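Local atomic coordinates of trehalose-6-phosphate phosphatase (Candida albicans, PDB entry 5DXI), a protein that is a phosphatase of the HAD superfamily, modelled here with a magnesium ion, a beryllium trifluoride ion and alpha-D-glucopyranose units bound. Residues E174-K179 against E183-F188; A88-F93 against D234-D239; Y17-R22 against T258-S263. All coordinates share one frame; numbering follows the deposited sequence.

Interaction 1: E174-K179 against E183-F188; sequences EVMAGK and EVRPKF. With GLC (alpha-D-glucopyranose), chain C; GLC (alpha-D-glucopyranose), chain B.
The Arg185 guanidinium meets Met176 and Glu174 obliquely, neither squarely over a face nor at an edge. Arg185 NH2 is 3.7 Å from Met176 SD, and the Met176 methyl CE lies near NE. Arg185 NH1 is 3.3 Å from Glu174 CB. Arg185 NH1 also donates to Pro186 O (2.9 Å), which is tilted 23° out of the guanidinium plane. Arg185 and Glu174 run side by side, pointing the same way, with carboxylate and guanidinium planes 53° apart. Their charged atoms do not meet. Glu174 CG is anti to the backbone N (chi1 -173°), and a bend at chi2 brings OE1 to 3.4 Å from Lys187 CD. The Glu174 oxygen thus meets the lysine's aliphatic chain rather than its ammonium.

Beneath these groups the strands form an antiparallel hairpin. Glu174 pairs with Arg185 and Met176 with Glu183 as hydrogen-bonded pairs; Met176 N reaches Glu183 O at 2.8 Å. Between them, Val175 and Val184 form a non-hydrogen-bonded pair with side chains on the other face. There helix 113-126 covers Val184 and helix 149-165 covers Val175.

The sugar end is polar. The O2 and O3 hydroxyls of the chain C alpha-D-glucopyranose donate to Lys179 O (2.9 and 3.1 Å). The O4 hydroxyl of the chain B unit donates to Glu183 OE2, but the modelled 2.4 Å is very short and doubtful. Glu183 OE1 has a salt bridge to Lys136. One backbone carbonyl and one carboxylate therefore bring the hairpin into the sugar pocket, and the nearby lysine probably stabilises the negative charge of Glu183.

Interaction 2: A88-F93 against D234-D239; sequences AEHGCF and DLTDED
His90 ND1 and Thr236 OG1 form the hydrogen bond that joins the two segments, at 2.8 Å. The hydroxyl lies at the ring edge, near the plane of the imidazole. Either atom could be the donor. Thr236 CB also sits 3.3 Å from His90 ND1, and Thr236 CG2 lies at the same ring edge, in plane, 3.7 Å from His90 ND1. The two side chains cross at about a right angle. With Thr236 OG1 anti to its own backbone nitrogen (chi1 -175°), the hydroxyl is directed toward the imidazole. Met176 and Lys191 pack against both residues.

The other ring nitrogen, His90 NE2, makes weak hydrogen bonds to Glu183 OE1 and to O4 of an alpha-D-glucopyranose. His90 belongs to a loop between strands 85-88 and 93-95. This loop is closed by a classic beta bulge, in which Cys92 and Phe93 both face Ala88. Phe93 N donates to Ala88 O at 3.2 Å. Glu89 ties the loop to the backbone nitrogens of Lys137, Val138 and Ala139.

On the other side, Thr236 lies in the segment that follows the metal ligand Asp233, leading into helix 235-253. Asp237 OD1 accepts from Asp234 N (2.8 Å) through its anti lone pair, and also from Asp233 N. Asp237 OD2 has a salt bridge to Lys191.

Both ring nitrogens of His90 thus have partners, which should limit rotation of the imidazole. The bond ties a residue of the glycan pocket to a threonine whose side chain is about 4 Å from the beryllium trifluoride ion.

Interaction 3: Y17-R22 against T258-S263; sequences YKESQR and TNKFGS
Glu19 leaves the end of helix 10-19 and reaches across to Lys260 and Phe261. Glu19 CB meets the edge of the Phe261 ring, 4.2 Å from Phe261 CE2 and near the ring plane. Glu19 CG comes next, 3.7 Å from Lys260 CD. A bend at chi2 (75°) then turns the carboxylate across the lysine chain. Glu19 CD is also 3.7 Å from Lys260 CD. At the tip, Glu19 OE2 makes a salt bridge to Lys260 NZ at 3.5 Å, a long one between two exposed residues. The two side chains cross at about a right angle.

Lys260 also covers part of its neighbour: its CG lies 3.4 Å above one face of the Phe261 ring, offset toward the rim. Phe261 itself packs on Leu12, Asn15 and Asn16 of helix 10-19.

The partner loop is braced from within. Asn259 OD1 accepts from Phe261 N (2.7 Å) and from Ser263 N (3.0 Å), which approach from opposite faces of its carbonyl plane. The Phe261 N bond makes an Asx turn, which overlaps a type I beta turn from Asn259 to Gly262. The turn lies in the loop between helix 235-253 and strand 266-271, at the surface of the HAD-type core.

Overall arrangement
Interactions 1 and 2 touch, with centres 8 Å apart. Interaction 3 lies far off, its centre about 35 Å from that of interaction 1 and 27 Å from that of interaction 2. The contacts are nested along the chain: 17-22 with 258-263 encloses 88-93 with 234-239, which encloses the hairpin. Interaction 1 belongs to the four-stranded antiparallel sheet, consistent with the cap of a HAD phosphatase. Interactions 2 and 3 belong to the mixed-sheet core. They lie around opposite ends of helix 235-253, at its start and in the loop after it. The antiparallel sheet, probably the cap, and the core thus meet at the ligand site, while interaction 3 joins peripheral elements.

Interaction 1: E174-K179 against E183-F188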
loop_
_atom_site.group_PDB
_atom_site.type_symbol
_atom_site.label_atom_id
_atom_site.label_comp_id
_atom_site.label_asym_id
_atom_site.label_seq_id
_atom_site.Cartn_x
_atom_site.Cartn_y
_atom_site.Cartn_z
ATOM N N GLU A 174 -10.667 12.114 1.702
ATOM C CA GLU A 174 -9.675 12.239 0.654
ATOM C C GLU A 174 -10.244 11.664 -0.632
ATOM O O GLU A 174 -10.809 10.578 -0.615
ATOM C CB GLU A 174 -8.396 11.501 1.023
ATOM C CG GLU A 174 -7.263 11.748 0.034
ATOM C CD GLU A 174 -6.763 13.182 0.091
ATOM O OE1 GLU A 174 -6.794 13.774 1.194
ATOM O OE2 GLU A 174 -6.356 13.716 -0.966
ATOM N N VAL A 175 -10.111 12.394 -1.734
ATOM C CA VAL A 175 -10.550 11.885 -3.040
ATOM C C VAL A 175 -9.327 11.450 -3.845
ATOM O O VAL A 175 -8.572 12.290 -4.345
ATOM C CB VAL A 175 -11.366 12.939 -3.848
ATOM C CG1 VAL A 175 -11.800 12.368 -5.189
ATOM C CG2 VAL A 175 -12.590 13.401 -3.059
ATOM N N MET A 176 -9.132 10.140 -3.964
ATOM C CA MET A 176 -7.904 9.597 -4.533
ATOM C C MET A 176 -8.110 9.110 -5.958
ATOM O O MET A 176 -8.942 8.250 -6.192
ATOM C CB MET A 176 -7.393 8.414 -3.704
ATOM C CG MET A 176 -6.674 8.750 -2.416
ATOM S SD MET A 176 -5.899 7.272 -1.698
ATOM C CE MET A 176 -7.329 6.266 -1.316
ATOM N N ALA A 177 -7.357 9.658 -6.906
ATOM C CA ALA A 177 -7.341 9.084 -8.245
ATOM C C ALA A 177 -6.399 7.880 -8.196
ATOM O O ALA A 177 -5.214 8.024 -7.901
ATOM C CB ALA A 177 -6.886 10.108 -9.288
ATOM N N GLY A 178 -6.917 6.703 -8.509
ATOM C CA GLY A 178 -6.102 5.500 -8.548
ATOM C C GLY A 178 -6.082 4.985 -9.976
ATOM O O GLY A 178 -6.677 5.599 -10.857
ATOM N N LYS A 179 -5.372 3.891 -10.217
ATOM C CA LYS A 179 -5.327 3.318 -11.555
ATOM C C LYS A 179 -6.731 2.962 -12.031
ATOM O O LYS A 179 -7.360 2.040 -11.517
ATOM C CB LYS A 179 -4.403 2.101 -11.571
ATOM C CG LYS A 179 -2.913 2.484 -11.484
ATOM C CD LYS A 179 -2.036 1.245 -11.442
ATOM C CE LYS A 179 -0.545 1.592 -11.460
ATOM N NZ LYS A 179 0.253 0.339 -11.301
ATOM N N GLU A 183 -11.274 6.715 -5.597
ATOM C CA GLU A 183 -11.583 6.148 -4.304
ATOM C C GLU A 183 -11.800 7.275 -3.336
ATOM O O GLU A 183 -11.154 8.276 -3.430
ATOM C CB GLU A 183 -10.461 5.218 -3.818
ATOM C CG GLU A 183 -10.178 4.014 -4.712
ATOM C CD GLU A 183 -9.849 2.748 -3.954
ATOM O OE1 GLU A 183 -10.329 2.566 -2.852
ATOM O OE2 GLU A 183 -9.119 1.919 -4.473
ATOM N N VAL A 184 -12.733 7.103 -2.423
ATOM C CA VAL A 184 -12.997 8.080 -1.374
ATOM C C VAL A 184 -12.942 7.429 0.005
ATOM O O VAL A 184 -13.545 6.383 0.237
ATOM C CB VAL A 184 -14.369 8.755 -1.562
ATOM C CG1 VAL A 184 -14.632 9.741 -0.438
ATOM C CG2 VAL A 184 -14.430 9.470 -2.916
ATOM N N ARG A 185 -12.199 8.039 0.916
ATOM C CA ARG A 185 -12.107 7.514 2.260
ATOM C C ARG A 185 -11.746 8.658 3.209
ATOM O O ARG A 185 -11.300 9.707 2.745
ATOM C CB ARG A 185 -11.083 6.379 2.309
ATOM C CG ARG A 185 -9.707 6.826 1.978
ATOM C CD ARG A 185 -8.696 6.405 3.030
ATOM N NE ARG A 185 -7.359 6.641 2.501
ATOM C CZ ARG A 185 -6.794 7.838 2.426
ATOM N NH1 ARG A 185 -7.430 8.908 2.894
ATOM N NH2 ARG A 185 -5.586 7.964 1.907
ATOM N N PRO A 186 -11.961 8.462 4.531
ATOM C CA PRO A 186 -11.657 9.500 5.523
ATOM C C PRO A 186 -10.226 9.948 5.384
ATOM O O PRO A 186 -9.355 9.126 5.092
ATOM C CB PRO A 186 -11.878 8.795 6.867
ATOM C CG PRO A 186 -12.862 7.711 6.562
ATOM C CD PRO A 186 -12.502 7.245 5.169
ATOM N N LYS A 187 -10.000 11.245 5.543
ATOM C CA LYS A 187 -8.693 11.808 5.300
ATOM C C LYS A 187 -7.698 11.400 6.378
ATOM O O LYS A 187 -6.498 11.303 6.115
ATOM C CB LYS A 187 -8.781 13.334 5.185
ATOM C CG LYS A 187 -7.512 13.965 4.650
ATOM C CD LYS A 187 -7.758 15.339 4.022
ATOM C CE LYS A 187 -7.904 16.417 5.067
ATOM N NZ LYS A 187 -6.602 16.670 5.747
ATOM N N PHE A 188 -8.179 11.160 7.591
ATOM C CA PHE A 188 -7.253 10.972 8.700
ATOM C C PHE A 188 -6.949 9.505 9.009
ATOM O O PHE A 188 -6.285 9.205 9.999
ATOM C CB PHE A 188 -7.793 11.691 9.944
ATOM C CG PHE A 188 -7.925 13.176 9.745
ATOM C CD1 PHE A 188 -6.796 13.979 9.673
ATOM C CD2 PHE A 188 -9.169 13.766 9.593
ATOM C CE1 PHE A 188 -6.907 15.347 9.468
ATOM C CE2 PHE A 188 -9.288 15.129 9.385
ATOM C CZ PHE A 188 -8.154 15.920 9.321
HETATM C C1 GLC C . -6.956 -2.159 -8.589
HETATM C C2 GLC C . -7.104 -1.247 -9.787
HETATM C C3 GLC C . -8.215 -1.751 -10.698
HETATM C C4 GLC C . -7.917 -3.180 -11.144
HETATM C C5 GLC C . -7.762 -4.054 -9.902
HETATM C C6 GLC C . -7.365 -5.486 -10.235
HETATM O O2 GLC C . -7.408 0.085 -9.383
HETATM O O3 GLC C . -8.320 -0.872 -11.821
HETATM O O4 GLC C . -8.999 -3.692 -11.927
HETATM O O5 GLC C . -6.742 -3.504 -9.049
HETATM O O6 GLC C . -6.015 -5.481 -10.741
HETATM C C1 GLC B . -8.099 -3.058 -6.718
HETATM C C2 GLC B . -9.437 -3.081 -5.992
HETATM C C3 GLC B . -9.638 -1.756 -5.250
HETATM C C4 GLC B . -8.466 -1.524 -4.313
HETATM C C5 GLC B . -7.174 -1.537 -5.125
HETATM C C6 GLC B . -5.981 -1.429 -4.194
HETATM O O1 GLC B . -8.116 -2.070 -7.747
HETATM O O2 GLC B . -10.474 -3.287 -6.946
HETATM O O3 GLC B . -10.832 -1.805 -4.483
HETATM O O4 GLC B . -8.597 -0.253 -3.642
HETATM O O5 GLC B . -7.028 -2.765 -5.819
HETATM O O6 GLC B . -5.912 -2.611 -3.387
#

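Interaction 2: A88-F93 against D234-D239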
loop_
_atom_site.group_PDB
_atom_site.type_symbol
_atom_site.label_atom_id
_atom_site.label_comp_id
_atom_site.label_asym_id
_atom_site.label_seq_id
_atom_site.Cartn_x
_atom_site.Cartn_y
_atom_site.Cartn_z
ATOM N N ALA A 88 -6.548 -3.098 5.556
ATOM C CA ALA A 88 -7.557 -3.038 4.517
ATOM C C ALA A 88 -8.093 -1.623 4.334
ATOM O O ALA A 88 -8.020 -0.803 5.255
ATOM C CB ALA A 88 -8.735 -4.035 4.855
ATOM N N GLU A 89 -8.608 -1.353 3.138
ATOM C CA GLU A 89 -9.289 -0.104 2.767
ATOM C C GLU A 89 -8.450 1.156 3.010
ATOM O O GLU A 89 -8.942 2.145 3.560
ATOM C CB GLU A 89 -10.642 0.016 3.504
ATOM C CG GLU A 89 -11.528 -1.211 3.319
ATOM C CD GLU A 89 -13.021 -1.006 3.619
ATOM O OE1 GLU A 89 -13.521 0.136 3.623
ATOM O OE2 GLU A 89 -13.706 -2.023 3.810
ATOM N N HIS A 90 -7.193 1.103 2.576
ATOM C CA HIS A 90 -6.290 2.243 2.594
ATOM C C HIS A 90 -6.139 2.790 4.013
ATOM O O HIS A 90 -6.213 3.989 4.208
ATOM C CB HIS A 90 -6.774 3.364 1.655
ATOM C CG HIS A 90 -7.025 2.918 0.244
ATOM N ND1 HIS A 90 -6.016 2.771 -0.685
ATOM C CD2 HIS A 90 -8.175 2.608 -0.399
ATOM C CE1 HIS A 90 -6.535 2.382 -1.840
ATOM N NE2 HIS A 90 -7.844 2.276 -1.692
ATOM N N GLY A 91 -5.948 1.909 4.995
ATOM C CA GLY A 91 -5.672 2.342 6.358
ATOM C C GLY A 91 -6.841 2.320 7.339
ATOM O O GLY A 91 -6.686 2.724 8.493
ATOM N N CYS A 92 -8.005 1.843 6.904
ATOM C CA CYS A 92 -9.161 1.824 7.798
ATOM C C CYS A 92 -9.130 0.667 8.789
ATOM O O CYS A 92 -9.669 0.783 9.898
ATOM C CB CYS A 92 -10.459 1.782 6.990
ATOM S SG CYS A 92 -10.725 3.304 6.032
ATOM N N PHE A 93 -8.482 -0.436 8.414
ATOM C CA PHE A 93 -8.486 -1.642 9.254
ATOM C C PHE A 93 -7.097 -2.236 9.385
ATOM O O PHE A 93 -6.311 -2.148 8.455
ATOM C CB PHE A 93 -9.428 -2.720 8.685
ATOM C CG PHE A 93 -10.861 -2.286 8.573
ATOM C CD1 PHE A 93 -11.313 -1.622 7.446
ATOM C CD2 PHE A 93 -11.755 -2.540 9.599
ATOM C CE1 PHE A 93 -12.631 -1.216 7.353
ATOM C CE2 PHE A 93 -13.075 -2.137 9.511
ATOM C CZ PHE A 93 -13.518 -1.484 8.389
ATOM N N ASP A 234 0.678 2.775 -6.596
ATOM C CA ASP A 234 -0.368 3.754 -6.881
ATOM C C ASP A 234 -0.338 4.912 -5.895
ATOM O O ASP A 234 0.512 4.965 -5.006
ATOM C CB ASP A 234 -1.745 3.083 -6.884
ATOM C CG ASP A 234 -2.704 3.713 -7.883
ATOM O OD1 ASP A 234 -2.395 4.798 -8.419
ATOM O OD2 ASP A 234 -3.785 3.124 -8.123
ATOM N N LEU A 235 -1.238 5.864 -6.097
ATOM C CA LEU A 235 -1.222 7.095 -5.335
ATOM C C LEU A 235 -1.354 6.837 -3.836
ATOM O O LEU A 235 -0.644 7.438 -3.030
ATOM C CB LEU A 235 -2.339 8.018 -5.821
ATOM C CG LEU A 235 -2.507 9.316 -5.028
ATOM C CD1 LEU A 235 -1.220 10.129 -5.018
ATOM C CD2 LEU A 235 -3.678 10.132 -5.597
ATOM N N THR A 236 -2.244 5.921 -3.468
ATOM C CA THR A 236 -2.389 5.532 -2.075
ATOM C C THR A 236 -1.058 5.151 -1.414
ATOM O O THR A 236 -0.847 5.433 -0.234
ATOM C CB THR A 236 -3.382 4.364 -1.921
ATOM O OG1 THR A 236 -3.568 4.116 -0.531
ATOM C CG2 THR A 236 -2.869 3.066 -2.627
ATOM N N ASP A 237 -0.151 4.551 -2.180
ATOM C CA ASP A 237 1.124 4.072 -1.648
ATOM C C ASP A 237 2.142 5.187 -1.426
ATOM O O ASP A 237 3.107 5.022 -0.681
ATOM C CB ASP A 237 1.683 3.035 -2.589
ATOM C CG ASP A 237 0.668 1.956 -2.868
ATOM O OD1 ASP A 237 0.311 1.751 -4.042
ATOM O OD2 ASP A 237 0.192 1.354 -1.880
ATOM N N GLU A 238 1.940 6.314 -2.095
ATOM C CA GLU A 238 2.763 7.499 -1.829
ATOM C C GLU A 238 2.669 7.912 -0.348
ATOM O O GLU A 238 3.602 8.521 0.205
ATOM C CB GLU A 238 2.332 8.649 -2.737
ATOM C CG GLU A 238 2.649 8.404 -4.228
ATOM C CD GLU A 238 4.138 8.249 -4.491
ATOM O OE1 GLU A 238 4.933 9.127 -4.045
ATOM O OE2 GLU A 238 4.515 7.242 -5.129
ATOM N N ASP A 239 1.536 7.609 0.284
ATOM C CA ASP A 239 1.394 7.842 1.728
ATOM C C ASP A 239 2.380 6.987 2.523
ATOM O O ASP A 239 2.964 7.446 3.503
ATOM C CB ASP A 239 -0.046 7.564 2.182
ATOM C CG ASP A 239 -1.031 8.550 1.587
ATOM O OD1 ASP A 239 -0.578 9.638 1.168
ATOM O OD2 ASP A 239 -2.238 8.263 1.551
#

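Interaction 3: Y17-R22 against T258-S263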
loop_
_atom_site.group_PDB
_atom_site.type_symbol
_atom_site.label_atom_id
_atom_site.label_comp_id
_atom_site.label_asym_id
_atom_site.label_seq_id
_atom_site.Cartn_x
_atom_site.Cartn_y
_atom_site.Cartn_z
ATOM N N TYR A 17 19.618 -6.543 4.011
ATOM C CA TYR A 17 18.721 -7.596 4.516
ATOM C C TYR A 17 19.468 -8.606 5.370
ATOM O O TYR A 17 19.102 -8.846 6.514
ATOM C CB TYR A 17 18.028 -8.333 3.363
ATOM C CG TYR A 17 17.169 -9.523 3.805
ATOM C CD1 TYR A 17 15.871 -9.336 4.251
ATOM C CD2 TYR A 17 17.650 -10.834 3.741
ATOM C CE1 TYR A 17 15.072 -10.412 4.638
ATOM C CE2 TYR A 17 16.857 -11.919 4.132
ATOM C CZ TYR A 17 15.571 -11.694 4.584
ATOM O OH TYR A 17 14.768 -12.739 4.984
ATOM N N LYS A 18 20.540 -9.163 4.824
ATOM C CA LYS A 18 21.276 -10.199 5.531
ATOM C C LYS A 18 22.046 -9.653 6.744
ATOM O O LYS A 18 22.331 -10.389 7.687
ATOM C CB LYS A 18 22.190 -10.942 4.547
ATOM C CG LYS A 18 21.347 -11.621 3.468
ATOM C CD LYS A 18 22.142 -12.405 2.433
ATOM C CE LYS A 18 21.705 -13.889 2.402
ATOM N NZ LYS A 18 20.214 -14.115 2.484
ATOM N N GLU A 19 22.360 -8.361 6.735
ATOM C CA GLU A 19 23.027 -7.743 7.873
ATOM C C GLU A 19 22.071 -7.477 9.042
ATOM O O GLU A 19 22.478 -7.515 10.206
ATOM C CB GLU A 19 23.706 -6.436 7.454
ATOM C CG GLU A 19 25.098 -6.249 8.037
ATOM C CD GLU A 19 26.141 -7.120 7.361
ATOM O OE1 GLU A 19 25.829 -7.746 6.324
ATOM O OE2 GLU A 19 27.277 -7.184 7.874
ATOM N N SER A 20 20.812 -7.190 8.723
ATOM C CA SER A 20 19.830 -6.724 9.705
ATOM C C SER A 20 19.198 -7.820 10.579
ATOM O O SER A 20 19.148 -8.989 10.197
ATOM C CB SER A 20 18.725 -5.969 8.982
ATOM O OG SER A 20 18.041 -6.848 8.100
ATOM N N GLN A 21 18.699 -7.412 11.743
ATOM C CA GLN A 21 18.115 -8.333 12.720
ATOM C C GLN A 21 16.593 -8.220 12.824
ATOM O O GLN A 21 15.915 -9.208 13.108
ATOM C CB GLN A 21 18.710 -8.101 14.108
ATOM C CG GLN A 21 20.179 -8.414 14.258
ATOM C CD GLN A 21 20.641 -8.212 15.690
ATOM O OE1 GLN A 21 20.112 -8.832 16.616
ATOM N NE2 GLN A 21 21.629 -7.339 15.884
ATOM N N ARG A 22 16.059 -7.019 12.609
ATOM C CA ARG A 22 14.625 -6.774 12.792
ATOM C C ARG A 22 14.024 -6.188 11.522
ATOM O O ARG A 22 14.018 -4.976 11.303
ATOM C CB ARG A 22 14.391 -5.849 13.986
ATOM C CG ARG A 22 14.864 -6.454 15.302
ATOM C CD ARG A 22 14.906 -5.432 16.415
ATOM N NE ARG A 22 15.849 -4.351 16.127
ATOM C CZ ARG A 22 17.157 -4.417 16.358
ATOM N NH1 ARG A 22 17.689 -5.516 16.879
ATOM N NH2 ARG A 22 17.934 -3.388 16.061
ATOM N N THR A 258 24.025 5.363 12.321
ATOM C CA THR A 258 23.627 4.692 11.087
ATOM C C THR A 258 24.244 3.306 11.032
ATOM O O THR A 258 25.156 3.010 11.808
ATOM C CB THR A 258 24.045 5.497 9.836
ATOM O OG1 THR A 258 25.465 5.703 9.842
ATOM C CG2 THR A 258 23.342 6.842 9.826
ATOM N N ASN A 259 23.768 2.472 10.106
ATOM C CA ASN A 259 24.322 1.132 9.927
ATOM C C ASN A 259 25.615 1.181 9.110
ATOM O O ASN A 259 26.111 2.263 8.807
ATOM C CB ASN A 259 23.302 0.190 9.256
ATOM C CG ASN A 259 22.844 0.675 7.878
ATOM O OD1 ASN A 259 23.563 1.390 7.183
ATOM N ND2 ASN A 259 21.649 0.245 7.466
ATOM N N LYS A 260 26.149 0.014 8.749
ATOM C CA LYS A 260 27.385 -0.061 7.964
ATOM C C LYS A 260 27.244 0.557 6.570
ATOM O O LYS A 260 28.239 0.751 5.878
ATOM C CB LYS A 260 27.873 -1.513 7.828
ATOM C CG LYS A 260 27.015 -2.381 6.930
ATOM C CD LYS A 260 27.561 -3.806 6.779
ATOM C CE LYS A 260 29.068 -3.820 6.575
ATOM N NZ LYS A 260 29.548 -5.150 6.101
ATOM N N PHE A 261 26.014 0.808 6.130
ATOM C CA PHE A 261 25.798 1.401 4.804
ATOM C C PHE A 261 25.474 2.895 4.876
ATOM O O PHE A 261 25.075 3.497 3.876
ATOM C CB PHE A 261 24.667 0.677 4.056
ATOM C CG PHE A 261 24.745 -0.825 4.124
ATOM C CD1 PHE A 261 25.476 -1.535 3.185
ATOM C CD2 PHE A 261 24.069 -1.526 5.113
ATOM C CE1 PHE A 261 25.549 -2.913 3.243
ATOM C CE2 PHE A 261 24.139 -2.901 5.173
ATOM C CZ PHE A 261 24.877 -3.597 4.235
ATOM N N GLY A 262 25.636 3.488 6.057
ATOM C CA GLY A 262 25.336 4.896 6.271
ATOM C C GLY A 262 23.853 5.232 6.223
ATOM O O GLY A 262 23.474 6.395 6.119
ATOM N N SER A 263 22.997 4.221 6.340
ATOM C CA SER A 263 21.559 4.463 6.300
ATOM C C SER A 263 20.888 3.950 7.558
ATOM O O SER A 263 21.548 3.589 8.538
ATOM C CB SER A 263 20.919 3.808 5.063
ATOM O OG SER A 263 20.802 2.400 5.204
#